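Local coordinates for protein Isomerase/lactonizing enzyme (Agrobacterium fabrum str. C58, PDB 2NQL) that is a member of the enolase superfamily, with a mandelate racemase/muconate lactonizing enzyme-like N-terminal domain beside an enolase C-terminal-like barrel, and carries a bound sodium ion, at residues 96-101 / 128-133; 139-144 / 327-332; 287-292 / 321-326; 79-84 / 117-122; 9-14 / 383-388. One frame throughout, in Å; residues are numbered along the deposited sequence.

Contact 1. Residues 96-101 / 128-133; sequences SDPSAV and IALWDI
Pro98 lies against the indole of Trp131, a CH-pi contact that joins the start of helix 98-109 to helix 117-138 in the alpha-helical part of the enolase-type N-terminal domain. The proline sits in the first turn of its helix, just after Asp97, whose carboxylate caps that turn: OD1 accepts from Ala100 N at 3.3 Å, met from above the carboxylate plane. Trp131 CB leaves the flank of helix 117-138, and the first torsion (chi1 -81°) sets the next atom beside the backbone N, which carries the ring across to Pro98. Trp131 CG, the first ring atom, lies under Pro98 CB and CG together. CD1 and NE1 of the indole have Pro98 CB as their nearest neighbour, and Pro98 CB stands 3.6 Å from the centroid of the five-membered ring, only 9° off its normal. Trp131 CD2, at the ring fusion, and CE3 lie nearer Pro98 CG. At the far edge Trp131 CZ2 reaches Ser99 OG, which approaches near the ring plane; this hydroxyl and Trp131 NE1 are both hydrogen-bonded to Thr296 OG1, in helix 295-308 of the barrel domain. The second half of the contact is aliphatic. Leu130 points its CD2 branch into the angle between Pro98 and Val101, where the methyl meets Pro98 CA at 3.6 Å and Val101 CB at 3.7 Å.

Contact 2. Residues 139-144 / 327-332; sequences GKSIRD and SLQASS
Arg143 and Gln329 cross at about a right angle, and the amide oxygen of Gln329 sits where the arginine backbone and its guanidinium can both reach it. OE1 accepts from Arg143 N at 3.0 Å and from Arg143 NH1, also at 3.0 Å, the two donors arriving from opposite faces of the amide plane. The guanidinium and amide planes are 40° apart, yet OE1 lies in the plane of the guanidinium, at its edge. Two torsions set this up: Arg143 CG stands between its own backbone N and carbonyl carbon (chi1 68°), after which the chain runs extended, while Gln329 bends at chi2 (-73°) and brings its amide back toward helix 142-145. Alongside, Ser332 OG lies 3.2 Å from Arg143 CD and hydrogen-bonds to Gln329 O, and Ile142 CG2 packs on Gln329 CB. Ser141 caps the short helix, its OG accepting from Asp144 N. Outside the two segments, Arg143 NH2 forms a salt bridge with Asp151, and Gln329 NE2 donates to Leu373 O. The junction between the N-terminal domain and barrel helix 322-331 is therefore polar and buried, with a neutral amide bridging a backbone N-H and a charged group that probably owes its compensation to Asp151.

Contact 3. Residues 287-292 / 321-326; sequences QPEMGH and GIFLAA
Glu289 OE2 accepts from Gly291 N at 2.8 Å and, across the contact, lies 3.5 Å from Phe323 CE1. The bond is nearly straight (163°) and uses the anti side of the carboxylate, capping the short helix 290-293 that follows strand 285-286 of the enolase-type C-terminal barrel; the partner segment opens barrel helix 322-331. Carboxylate and phenyl planes stand 71° apart. The other oxygen, OE1, is hydrogen-bonded to His315 ND1, so both oxygens of this buried group have partners. The Glu289 side chain is about 7 Å from the barrel's sodium ion, beyond direct coordination. The CA of Gly291 lies over one face of Phe323, a CH-pi contact of 3.8 Å from that CA to the ring centroid, displaced toward the rim. The backbones come close here, with a glycine on one side, and Phe323 turns its ring to it by placing CG between its backbone N and carbonyl carbon (chi1 67°). Met290 extends the contact along helix 322-331. Its CG, anti to the backbone N, packs on Ala326 CB at 3.7 Å; the bends at chi2 and chi3 then fold the terminal methyl toward the helix backbone. At this far end, Met290 CE lies 3.6 Å from Ala326 O.

Contact 4. Residues 79-84 / 117-122; sequences AALIND and GFYVDA
Leu81 of helix 75-90 projects onto helix 117-138 and forms the closer-packed part of this helix-helix contact in the alpha-helical portion of the enolase-type N-terminal domain. The local axes approach to 9.4 Å and cross at -58°. Apart from the tyrosine, the side chains that meet are apolar. With CG beside the backbone N and CD1 carrying on the extended line of the chain (chi2 171°), Leu81 sends CD1 against the turn of backbone between Phe118 and Tyr119: it lies 3.7 Å from Phe118 O, a carbonyl oxygen, and 3.9 Å from Tyr119 CA. The side-chain contacts around this point are looser. Leu81 CD2 meets Tyr119 CD1 at 4.2 Å, at the ring edge and near its plane, the two side chains crossing at about a right angle. Tyr119 is held from its other end, where OH is hydrogen-bonded to Leu105 O of helix 98-109. Ala122 CB touches Leu81 CB, also at 4.2 Å. This looser side is nevertheless buried rather than open to solvent, for Ile82 continues onto Val8 and Val10 of strand 5-15. On the Phe118 side the second subunit takes over: Tyr114 of that chain stacks on the Phe118 ring, and its Phe118 packs on Leu81, so the helix pair also belongs to the dimer interface. At the Ala122 end, Ile82 lays its CG1 4.0 Å from Ala122 CB.

Contact 5. Residues 9-14 / 383-388; sequences EVFTLT and GLIERI. With SO4 (sulfate ion), chain E.
A short antiparallel beta ladder closes the chain on itself: strand 386-387, almost the last residues, pairs with strand 5-15 at the edge of the N-terminal domain's sheet. Thr12 and Glu386 form a hydrogen-bonded pair, Thr12 N to Glu386 O and Glu386 N to Thr12 O, each 2.9 Å. Phe11 and Arg387 follow as a non-hydrogen-bonded pair, and Ile388 N then donates to Val10 O at 3.1 Å. The Phe11 ring is packed on both faces. Ile385 CD1 makes a CH-pi contact over its centre, 3.6 Å from the centroid, because Ile385 CG1 takes the position between the backbone N and carbonyl carbon (chi1 60°) and the chain then extends to the ring; water 1 lies over the opposite face, nearer the rim. In the conformer described (the side chain is modelled in two), Arg387 runs alongside the phenylalanine, its guanidinium tilted 36° to the ring. There NH1 donates to Glu9 OE2 at 3.0 Å in a salt bridge, meeting the anti lone pair within the guanidinium plane, NH2 adds a weak bond, and water 1 links NH1 to Val10 O. Glu9 OE2 is shared with Arg56 of strand 50-59, so the carboxylate has two cationic partners. Water 2 joins Glu386 OE1 to the hydroxyls of Thr12 and Thr14. Arg387 N donates to O4 of a sulfate ion, probably from the crystallisation liquor, at 2.8 Å. In this enolase-superfamily chain the C-terminal tail thus returns from the barrel to complete the N-terminal antiparallel sheet.

Overall arrangement
Helix 117-138 takes part in contacts 1 and 4, whose centres are 17 Å apart. From contact 1, Ile128 reaches contact 3, with Ile128 CD1 3.7 Å from Phe323 CB, and Trp131 O packs on Ile142 CG1 of contact 2. Contacts 2 and 3 share helix 322-331 and have centres 12 Å apart. Contact 3 meets contact 4 through a probable hydrogen bond between His292 and Asp121, which joins the N-terminal domain to the barrel domain. Contact 5 encloses the others along the chain and touches contact 4 where Asn83 meets the terminal carboxylate. The Glu289 side chain of contact 3 is about 7 Å from the sodium ion, whose site includes Glu240 and Glu266; Gln287 hydrogen-bonds to Glu240.

Contact 1. Residues 96-101 / 128-133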
# COMPACT_ATOMS: atom_id res chain seq x y z
N SER A 96 7.28 24.53 -10.53
CA SER A 96 6.49 24.99 -11.70
C SER A 96 5.32 24.08 -12.07
O SER A 96 4.31 24.54 -12.62
CB SER A 96 7.39 25.24 -12.92
OG SER A 96 7.96 24.03 -13.41
N ASP A 97 5.46 22.80 -11.77
CA ASP A 97 4.42 21.82 -12.06
C ASP A 97 4.47 20.76 -10.94
O ASP A 97 5.02 19.68 -11.16
CB ASP A 97 4.69 21.21 -13.44
CG ASP A 97 3.54 20.37 -13.97
OD1 ASP A 97 2.62 19.97 -13.22
OD2 ASP A 97 3.59 20.06 -15.18
N PRO A 98 3.92 21.06 -9.74
CA PRO A 98 4.02 20.05 -8.65
C PRO A 98 3.45 18.67 -9.01
O PRO A 98 4.01 17.63 -8.57
CB PRO A 98 3.26 20.69 -7.48
CG PRO A 98 3.27 22.22 -7.79
CD PRO A 98 3.20 22.28 -9.31
N SER A 99 2.38 18.65 -9.81
CA SER A 99 1.72 17.38 -10.13
C SER A 99 2.60 16.49 -11.01
O SER A 99 2.57 15.26 -10.89
CB SER A 99 0.35 17.58 -10.73
OG SER A 99 -0.51 18.14 -9.74
N ALA A 100 3.40 17.12 -11.86
CA ALA A 100 4.42 16.40 -12.64
C ALA A 100 5.46 15.72 -11.74
O ALA A 100 5.84 14.57 -11.98
CB ALA A 100 5.11 17.35 -13.64
N VAL A 101 5.90 16.41 -10.69
CA VAL A 101 6.84 15.81 -9.73
C VAL A 101 6.20 14.62 -8.99
O VAL A 101 6.81 13.54 -8.92
CB VAL A 101 7.44 16.84 -8.74
CG1 VAL A 101 8.35 16.14 -7.68
CG2 VAL A 101 8.24 17.92 -9.49
N ILE A 128 2.24 18.33 -0.81
CA ILE A 128 1.73 19.51 -0.09
C ILE A 128 2.84 20.60 0.02
O ILE A 128 2.60 21.77 -0.28
CB ILE A 128 1.18 19.11 1.32
CG1 ILE A 128 -0.05 18.20 1.15
CG2 ILE A 128 0.86 20.41 2.15
CD1 ILE A 128 -0.48 17.44 2.42
N ALA A 129 4.06 20.20 0.40
CA ALA A 129 5.17 21.15 0.52
C ALA A 129 5.51 21.82 -0.82
O ALA A 129 5.77 23.01 -0.87
CB ALA A 129 6.37 20.49 1.11
N LEU A 130 5.51 21.03 -1.90
CA LEU A 130 5.78 21.59 -3.23
C LEU A 130 4.68 22.55 -3.71
O LEU A 130 5.00 23.61 -4.27
CB LEU A 130 6.00 20.46 -4.27
CG LEU A 130 6.83 20.84 -5.50
CD1 LEU A 130 8.25 21.28 -5.16
CD2 LEU A 130 6.87 19.66 -6.44
N TRP A 131 3.41 22.22 -3.49
CA TRP A 131 2.33 23.18 -3.79
C TRP A 131 2.39 24.45 -2.93
O TRP A 131 2.06 25.55 -3.42
CB TRP A 131 0.94 22.56 -3.65
CG TRP A 131 0.48 21.74 -4.83
CD1 TRP A 131 0.43 20.36 -4.92
CD2 TRP A 131 0.03 22.25 -6.08
NE1 TRP A 131 -0.07 19.99 -6.16
CE2 TRP A 131 -0.31 21.12 -6.90
CE3 TRP A 131 -0.15 23.54 -6.61
CZ2 TRP A 131 -0.80 21.26 -8.21
CZ3 TRP A 131 -0.64 23.67 -7.92
CH2 TRP A 131 -0.95 22.54 -8.70
N ASP A 132 2.82 24.31 -1.68
CA ASP A 132 3.04 25.47 -0.77
C ASP A 132 4.09 26.40 -1.40
O ASP A 132 3.89 27.61 -1.52
CB ASP A 132 3.50 24.98 0.61
CG ASP A 132 3.57 26.08 1.66
OD1 ASP A 132 3.05 27.20 1.43
OD2 ASP A 132 4.16 25.82 2.74
N ILE A 133 5.21 25.82 -1.82
CA ILE A 133 6.27 26.57 -2.51
C ILE A 133 5.76 27.22 -3.81
O ILE A 133 6.01 28.42 -4.04
CB ILE A 133 7.53 25.68 -2.75
CG1 ILE A 133 8.23 25.39 -1.42
CG2 ILE A 133 8.53 26.38 -3.69
CD1 ILE A 133 9.24 24.23 -1.47

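Contact 2. Residues 139-144 / 327-332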
# COMPACT_ATOMS: atom_id res chain seq x y z
N GLY A 139 2.97 34.12 -5.54
CA GLY A 139 2.20 35.09 -4.71
C GLY A 139 0.70 34.83 -4.70
O GLY A 139 -0.10 35.78 -4.66
N LYS A 140 0.32 33.55 -4.73
CA LYS A 140 -1.07 33.10 -4.82
C LYS A 140 -1.30 32.02 -3.77
O LYS A 140 -0.42 31.19 -3.54
CB LYS A 140 -1.38 32.47 -6.19
CG LYS A 140 -1.19 33.40 -7.41
CD LYS A 140 -2.22 34.51 -7.41
CE LYS A 140 -2.16 35.30 -8.72
NZ LYS A 140 -3.08 36.47 -8.67
N SER A 141 -2.49 32.01 -3.16
CA SER A 141 -2.91 30.87 -2.32
C SER A 141 -2.93 29.63 -3.22
O SER A 141 -3.08 29.74 -4.46
CB SER A 141 -4.31 31.12 -1.73
OG SER A 141 -5.25 31.17 -2.79
N ILE A 142 -2.77 28.45 -2.62
CA ILE A 142 -2.92 27.22 -3.41
C ILE A 142 -4.27 27.19 -4.16
O ILE A 142 -4.33 26.86 -5.34
CB ILE A 142 -2.72 25.96 -2.53
CG1 ILE A 142 -1.22 25.81 -2.20
CG2 ILE A 142 -3.34 24.70 -3.21
CD1 ILE A 142 -0.97 24.79 -1.10
N ARG A 143 -5.35 27.59 -3.49
CA ARG A 143 -6.63 27.54 -4.16
C ARG A 143 -6.70 28.43 -5.39
O ARG A 143 -7.31 28.05 -6.40
CB ARG A 143 -7.80 27.76 -3.20
CG ARG A 143 -7.94 29.17 -2.58
CD ARG A 143 -8.95 29.09 -1.44
NE ARG A 143 -9.11 30.32 -0.65
CZ ARG A 143 -8.26 30.74 0.28
NH1 ARG A 143 -7.12 30.08 0.52
NH2 ARG A 143 -8.53 31.85 0.94
N ASP A 144 -6.06 29.60 -5.31
CA ASP A 144 -5.96 30.52 -6.45
C ASP A 144 -5.16 29.90 -7.57
O ASP A 144 -5.60 29.87 -8.72
CB ASP A 144 -5.35 31.85 -6.02
CG ASP A 144 -6.41 32.93 -5.81
OD1 ASP A 144 -7.58 32.74 -6.23
OD2 ASP A 144 -6.07 33.98 -5.23
N SER A 327 -6.03 20.35 2.88
CA SER A 327 -7.37 19.83 2.60
C SER A 327 -8.34 20.99 2.30
O SER A 327 -9.10 20.91 1.35
CB SER A 327 -7.92 18.98 3.76
OG SER A 327 -9.13 18.33 3.36
N LEU A 328 -8.31 22.04 3.13
CA LEU A 328 -9.20 23.19 2.92
C LEU A 328 -8.92 23.86 1.57
O LEU A 328 -9.87 24.10 0.82
CB LEU A 328 -9.08 24.21 4.08
CG LEU A 328 -9.30 23.72 5.51
CD1 LEU A 328 -9.37 24.93 6.43
CD2 LEU A 328 -10.55 22.85 5.65
N GLN A 329 -7.65 24.14 1.28
CA GLN A 329 -7.24 24.73 -0.01
C GLN A 329 -7.78 23.95 -1.21
O GLN A 329 -8.45 24.51 -2.09
CB GLN A 329 -5.71 24.82 -0.14
CG GLN A 329 -4.99 25.75 0.84
CD GLN A 329 -5.19 27.24 0.53
OE1 GLN A 329 -5.80 27.61 -0.48
NE2 GLN A 329 -4.67 28.11 1.40
N ALA A 330 -7.50 22.65 -1.23
CA ALA A 330 -7.95 21.80 -2.34
C ALA A 330 -9.46 21.66 -2.36
O ALA A 330 -10.07 21.77 -3.42
CB ALA A 330 -7.30 20.44 -2.25
N SER A 331 -10.07 21.44 -1.18
CA SER A 331 -11.54 21.27 -1.09
C SER A 331 -12.29 22.47 -1.67
O SER A 331 -13.36 22.31 -2.27
CB SER A 331 -11.98 21.11 0.37
OG SER A 331 -11.49 19.89 0.92
N SER A 332 -11.74 23.65 -1.46
CA SER A 332 -12.40 24.91 -1.85
C SER A 332 -12.62 25.07 -3.35
O SER A 332 -13.47 25.84 -3.75
CB SER A 332 -11.62 26.10 -1.31
OG SER A 332 -10.47 26.35 -2.10

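Contact 3. Residues 287-292 / 321-326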
# COMPACT_ATOMS: atom_id res chain seq x y z
N GLN A 287 -14.95 10.71 0.76
CA GLN A 287 -14.44 11.32 2.00
C GLN A 287 -12.92 11.31 2.04
O GLN A 287 -12.35 10.70 2.97
CB GLN A 287 -14.99 10.59 3.23
CG GLN A 287 -16.52 10.57 3.32
CD GLN A 287 -17.01 9.67 4.41
OE1 GLN A 287 -16.75 8.47 4.40
NE2 GLN A 287 -17.70 10.25 5.40
N PRO A 288 -12.26 11.99 1.07
CA PRO A 288 -10.81 11.89 1.01
C PRO A 288 -10.14 12.47 2.27
O PRO A 288 -10.63 13.43 2.86
CB PRO A 288 -10.45 12.73 -0.22
CG PRO A 288 -11.60 13.67 -0.42
CD PRO A 288 -12.78 12.86 -0.01
N GLU A 289 -9.03 11.85 2.65
CA GLU A 289 -8.17 12.34 3.69
C GLU A 289 -6.86 12.87 3.12
O GLU A 289 -6.01 12.12 2.62
CB GLU A 289 -7.93 11.22 4.73
CG GLU A 289 -6.85 11.57 5.82
CD GLU A 289 -7.05 12.96 6.43
OE1 GLU A 289 -8.10 13.20 7.07
OE2 GLU A 289 -6.14 13.82 6.28
N MET A 290 -6.70 14.20 3.21
CA MET A 290 -5.58 14.88 2.57
C MET A 290 -4.22 14.35 3.08
O MET A 290 -3.26 14.27 2.31
CB MET A 290 -5.66 16.38 2.86
CG MET A 290 -4.47 17.18 2.38
SD MET A 290 -4.13 17.06 0.60
CE MET A 290 -5.50 17.98 -0.09
N GLY A 291 -4.14 13.98 4.37
CA GLY A 291 -2.88 13.51 4.95
C GLY A 291 -2.37 12.20 4.34
O GLY A 291 -1.17 11.92 4.37
N HIS A 292 -3.30 11.41 3.79
CA HIS A 292 -2.97 10.16 3.08
C HIS A 292 -2.70 10.42 1.59
O HIS A 292 -2.10 9.57 0.93
CB HIS A 292 -4.13 9.12 3.17
CG HIS A 292 -4.21 8.39 4.47
ND1 HIS A 292 -3.09 7.93 5.14
CD2 HIS A 292 -5.28 8.01 5.20
CE1 HIS A 292 -3.47 7.30 6.24
NE2 HIS A 292 -4.79 7.34 6.30
N GLY A 321 -2.12 20.48 11.60
CA GLY A 321 -2.90 21.49 10.91
C GLY A 321 -2.38 21.76 9.50
O GLY A 321 -3.04 22.44 8.73
N ILE A 322 -1.19 21.23 9.16
CA ILE A 322 -0.57 21.47 7.83
C ILE A 322 -1.34 20.74 6.71
O ILE A 322 -1.79 21.36 5.72
CB ILE A 322 0.96 21.10 7.83
CG1 ILE A 322 1.79 21.92 8.84
CG2 ILE A 322 1.56 21.11 6.40
CD1 ILE A 322 1.76 23.42 8.66
N PHE A 323 -1.51 19.42 6.84
CA PHE A 323 -2.39 18.73 5.90
C PHE A 323 -3.87 19.11 5.96
O PHE A 323 -4.56 19.04 4.96
CB PHE A 323 -2.14 17.22 5.76
CG PHE A 323 -2.45 16.39 7.00
CD1 PHE A 323 -3.76 16.21 7.45
CD2 PHE A 323 -1.43 15.69 7.64
CE1 PHE A 323 -4.03 15.38 8.58
CE2 PHE A 323 -1.67 14.88 8.76
CZ PHE A 323 -2.98 14.71 9.22
N LEU A 324 -4.34 19.56 7.13
CA LEU A 324 -5.71 20.08 7.17
C LEU A 324 -5.83 21.36 6.31
O LEU A 324 -6.78 21.50 5.55
CB LEU A 324 -6.16 20.34 8.60
CG LEU A 324 -7.59 20.91 8.70
CD1 LEU A 324 -8.61 19.97 8.10
CD2 LEU A 324 -7.90 21.22 10.17
N ALA A 325 -4.88 22.27 6.45
CA ALA A 325 -4.89 23.48 5.65
C ALA A 325 -4.84 23.16 4.16
O ALA A 325 -5.60 23.73 3.38
CB ALA A 325 -3.75 24.38 6.02
N ALA A 326 -3.98 22.20 3.79
CA ALA A 326 -3.99 21.64 2.42
C ALA A 326 -5.36 21.11 2.00
O ALA A 326 -5.81 21.41 0.89
CB ALA A 326 -2.90 20.57 2.29

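Contact 4. Residues 79-84 / 117-122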
# COMPACT_ATOMS: atom_id res chain seq x y z
N ALA A 79 9.69 8.40 6.93
CA ALA A 79 10.99 9.07 7.05
C ALA A 79 12.05 8.34 6.24
O ALA A 79 12.82 8.99 5.54
CB ALA A 79 11.42 9.17 8.49
N ALA A 80 12.06 7.01 6.29
CA ALA A 80 13.02 6.24 5.47
C ALA A 80 12.77 6.44 3.99
O ALA A 80 13.71 6.65 3.22
CB ALA A 80 12.96 4.74 5.83
N LEU A 81 11.51 6.37 3.57
CA LEU A 81 11.16 6.56 2.16
C LEU A 81 11.67 7.90 1.67
O LEU A 81 12.29 8.00 0.60
CB LEU A 81 9.64 6.41 1.94
CG LEU A 81 9.16 4.97 2.10
CD1 LEU A 81 7.64 4.90 2.11
CD2 LEU A 81 9.68 4.10 0.93
N ILE A 82 11.43 8.95 2.47
CA ILE A 82 11.84 10.27 2.03
C ILE A 82 13.37 10.43 2.05
O ILE A 82 13.96 10.83 1.03
CB ILE A 82 11.11 11.40 2.82
CG1 ILE A 82 9.59 11.31 2.53
CG2 ILE A 82 11.69 12.78 2.45
CD1 ILE A 82 8.74 12.31 3.38
N ASN A 83 14.00 10.08 3.18
CA ASN A 83 15.45 10.29 3.33
C ASN A 83 16.29 9.39 2.39
O ASN A 83 17.31 9.85 1.83
CB ASN A 83 15.91 10.08 4.77
CG ASN A 83 15.42 11.20 5.70
OD1 ASN A 83 15.41 12.38 5.32
ND2 ASN A 83 15.00 10.82 6.90
N ASP A 84 15.87 8.14 2.24
CA ASP A 84 16.65 7.18 1.43
C ASP A 84 16.43 7.36 -0.06
O ASP A 84 17.37 7.26 -0.85
CB ASP A 84 16.35 5.72 1.81
CG ASP A 84 17.18 4.71 0.96
OD1 ASP A 84 18.41 4.72 1.06
OD2 ASP A 84 16.58 3.96 0.18
N GLY A 117 -0.73 3.02 0.71
CA GLY A 117 -0.10 2.87 2.03
C GLY A 117 0.87 3.95 2.44
O GLY A 117 0.60 5.15 2.27
N PHE A 118 2.04 3.54 2.94
CA PHE A 118 3.08 4.48 3.37
C PHE A 118 3.75 5.21 2.22
O PHE A 118 4.21 6.32 2.40
CB PHE A 118 4.15 3.76 4.20
CG PHE A 118 3.61 3.25 5.52
CD1 PHE A 118 3.41 4.12 6.58
CD2 PHE A 118 3.28 1.89 5.67
CE1 PHE A 118 2.89 3.66 7.81
CE2 PHE A 118 2.77 1.41 6.88
CZ PHE A 118 2.57 2.31 7.95
N TYR A 119 3.84 4.57 1.07
CA TYR A 119 4.47 5.23 -0.08
C TYR A 119 3.70 6.49 -0.47
O TYR A 119 4.30 7.56 -0.58
CB TYR A 119 4.57 4.30 -1.29
CG TYR A 119 5.53 4.82 -2.34
CD1 TYR A 119 6.88 4.85 -2.10
CD2 TYR A 119 5.06 5.27 -3.59
CE1 TYR A 119 7.80 5.31 -3.07
CE2 TYR A 119 5.96 5.75 -4.58
CZ TYR A 119 7.32 5.75 -4.30
OH TYR A 119 8.25 6.19 -5.21
N VAL A 120 2.38 6.36 -0.61
CA VAL A 120 1.57 7.54 -0.93
C VAL A 120 1.47 8.52 0.23
O VAL A 120 1.40 9.72 0.00
CB VAL A 120 0.24 7.22 -1.68
CG1 VAL A 120 -0.55 8.54 -2.05
CG2 VAL A 120 0.56 6.48 -3.00
N ASP A 121 1.54 8.03 1.48
CA ASP A 121 1.62 8.96 2.63
C ASP A 121 2.83 9.89 2.41
O ASP A 121 2.72 11.12 2.54
CB ASP A 121 1.86 8.21 3.96
CG ASP A 121 0.60 7.63 4.57
OD1 ASP A 121 -0.52 7.83 4.07
OD2 ASP A 121 0.78 6.91 5.59
N ALA A 122 3.97 9.28 2.07
CA ALA A 122 5.20 10.04 1.86
C ALA A 122 5.05 11.04 0.72
O ALA A 122 5.46 12.20 0.86
CB ALA A 122 6.40 9.10 1.61

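Contact 5. Residues 9-14 / 383-388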
# COMPACT_ATOMS: atom_id res chain seq x y z
N GLU A 9 13.67 18.17 4.59
CA GLU A 9 13.95 17.80 5.97
C GLU A 9 12.70 17.14 6.56
O GLU A 9 11.59 17.67 6.40
CB GLU A 9 14.27 19.04 6.80
CG GLU A 9 15.58 19.77 6.44
CD GLU A 9 15.64 21.12 7.11
OE1 GLU A 9 15.18 22.11 6.49
OE2 GLU A 9 16.10 21.17 8.27
N VAL A 10 12.87 15.98 7.21
CA VAL A 10 11.72 15.26 7.79
C VAL A 10 11.74 15.31 9.31
O VAL A 10 12.80 15.16 9.93
CB VAL A 10 11.72 13.76 7.36
CG1 VAL A 10 10.37 13.14 7.66
CG2 VAL A 10 11.97 13.65 5.84
N PHE A 11 10.56 15.51 9.90
CA PHE A 11 10.40 15.64 11.34
C PHE A 11 9.18 14.87 11.80
O PHE A 11 8.27 14.60 11.02
CB PHE A 11 10.17 17.09 11.76
CG PHE A 11 11.24 18.04 11.32
CD1 PHE A 11 12.34 18.29 12.14
CD2 PHE A 11 11.10 18.74 10.12
CE1 PHE A 11 13.33 19.21 11.73
CE2 PHE A 11 12.10 19.65 9.70
CZ PHE A 11 13.20 19.87 10.52
N THR A 12 9.17 14.53 13.09
CA THR A 12 7.91 14.17 13.76
C THR A 12 7.56 15.26 14.78
O THR A 12 8.42 15.95 15.30
CB THR A 12 7.99 12.83 14.49
OG1 THR A 12 9.14 12.82 15.35
CG2 THR A 12 8.08 11.70 13.46
N LEU A 13 6.26 15.40 14.99
CA LEU A 13 5.73 16.18 16.13
C LEU A 13 4.89 15.20 16.94
O LEU A 13 3.92 14.65 16.43
CB LEU A 13 4.91 17.36 15.61
CG LEU A 13 4.10 18.20 16.64
CD1 LEU A 13 5.00 18.59 17.78
CD2 LEU A 13 3.52 19.47 15.97
N THR A 14 5.28 14.99 18.19
CA THR A 14 4.62 14.04 19.06
C THR A 14 4.16 14.81 20.29
O THR A 14 4.95 15.56 20.87
CB THR A 14 5.58 12.92 19.54
OG1 THR A 14 6.27 12.36 18.41
CG2 THR A 14 4.82 11.80 20.24
N GLY A 383 9.86 24.42 18.27
CA GLY A 383 10.56 23.99 19.48
C GLY A 383 10.32 22.52 19.80
O GLY A 383 11.10 21.89 20.47
N LEU A 384 9.21 21.98 19.29
CA LEU A 384 8.77 20.62 19.64
C LEU A 384 9.18 19.54 18.62
O LEU A 384 9.31 18.37 18.98
CB LEU A 384 7.25 20.60 19.82
CG LEU A 384 6.75 21.51 20.96
CD1 LEU A 384 5.23 21.37 21.08
CD2 LEU A 384 7.50 21.16 22.27
N ILE A 385 9.37 19.93 17.37
CA ILE A 385 9.63 18.91 16.34
C ILE A 385 10.97 18.20 16.57
O ILE A 385 11.91 18.82 17.09
CB ILE A 385 9.52 19.50 14.92
CG1 ILE A 385 10.53 20.63 14.69
CG2 ILE A 385 8.05 19.92 14.67
CD1 ILE A 385 10.57 21.21 13.27
N GLU A 386 11.05 16.92 16.21
CA GLU A 386 12.31 16.14 16.32
C GLU A 386 12.65 15.68 14.89
O GLU A 386 11.76 15.25 14.16
CB GLU A 386 12.10 14.88 17.18
CG GLU A 386 11.78 15.12 18.65
CD GLU A 386 11.58 13.81 19.44
OE1 GLU A 386 10.55 13.10 19.26
OE2 GLU A 386 12.47 13.49 20.26
N ARG A 387 13.93 15.75 14.53
CA ARG A 387 14.40 15.18 13.27
C ARG A 387 14.19 13.67 13.24
O ARG A 387 14.31 12.99 14.26
CB ARG A 387 15.88 15.51 13.06
CG ARG A 387 16.18 17.00 12.94
CD ARG A 387 17.54 17.24 12.32
NE ARG A 387 17.85 18.67 12.23
CZ ARG A 387 17.41 19.47 11.27
NH1 ARG A 387 16.63 18.99 10.31
NH2 ARG A 387 17.74 20.75 11.26
N ILE A 388 13.88 13.15 12.05
CA ILE A 388 13.73 11.71 11.86
C ILE A 388 14.33 11.33 10.49
O ILE A 388 14.81 10.20 10.33
CB ILE A 388 12.24 11.26 12.03
CG1 ILE A 388 12.11 9.72 12.06
CG2 ILE A 388 11.34 11.93 10.98
CD1 ILE A 388 10.72 9.20 12.55
OXT ILE A 388 14.40 12.17 9.57
S SO4 E . 16.31 16.57 17.54
O1 SO4 E . 15.35 15.69 18.21
O2 SO4 E . 16.62 17.72 18.39
O3 SO4 E . 17.54 15.83 17.25
O4 SO4 E . 15.74 17.04 16.29
O HOH W 1 15.25 16.69 9.63
O HOH W 2 8.52 13.74 17.85
O HOH W 3 7.83 16.18 19.02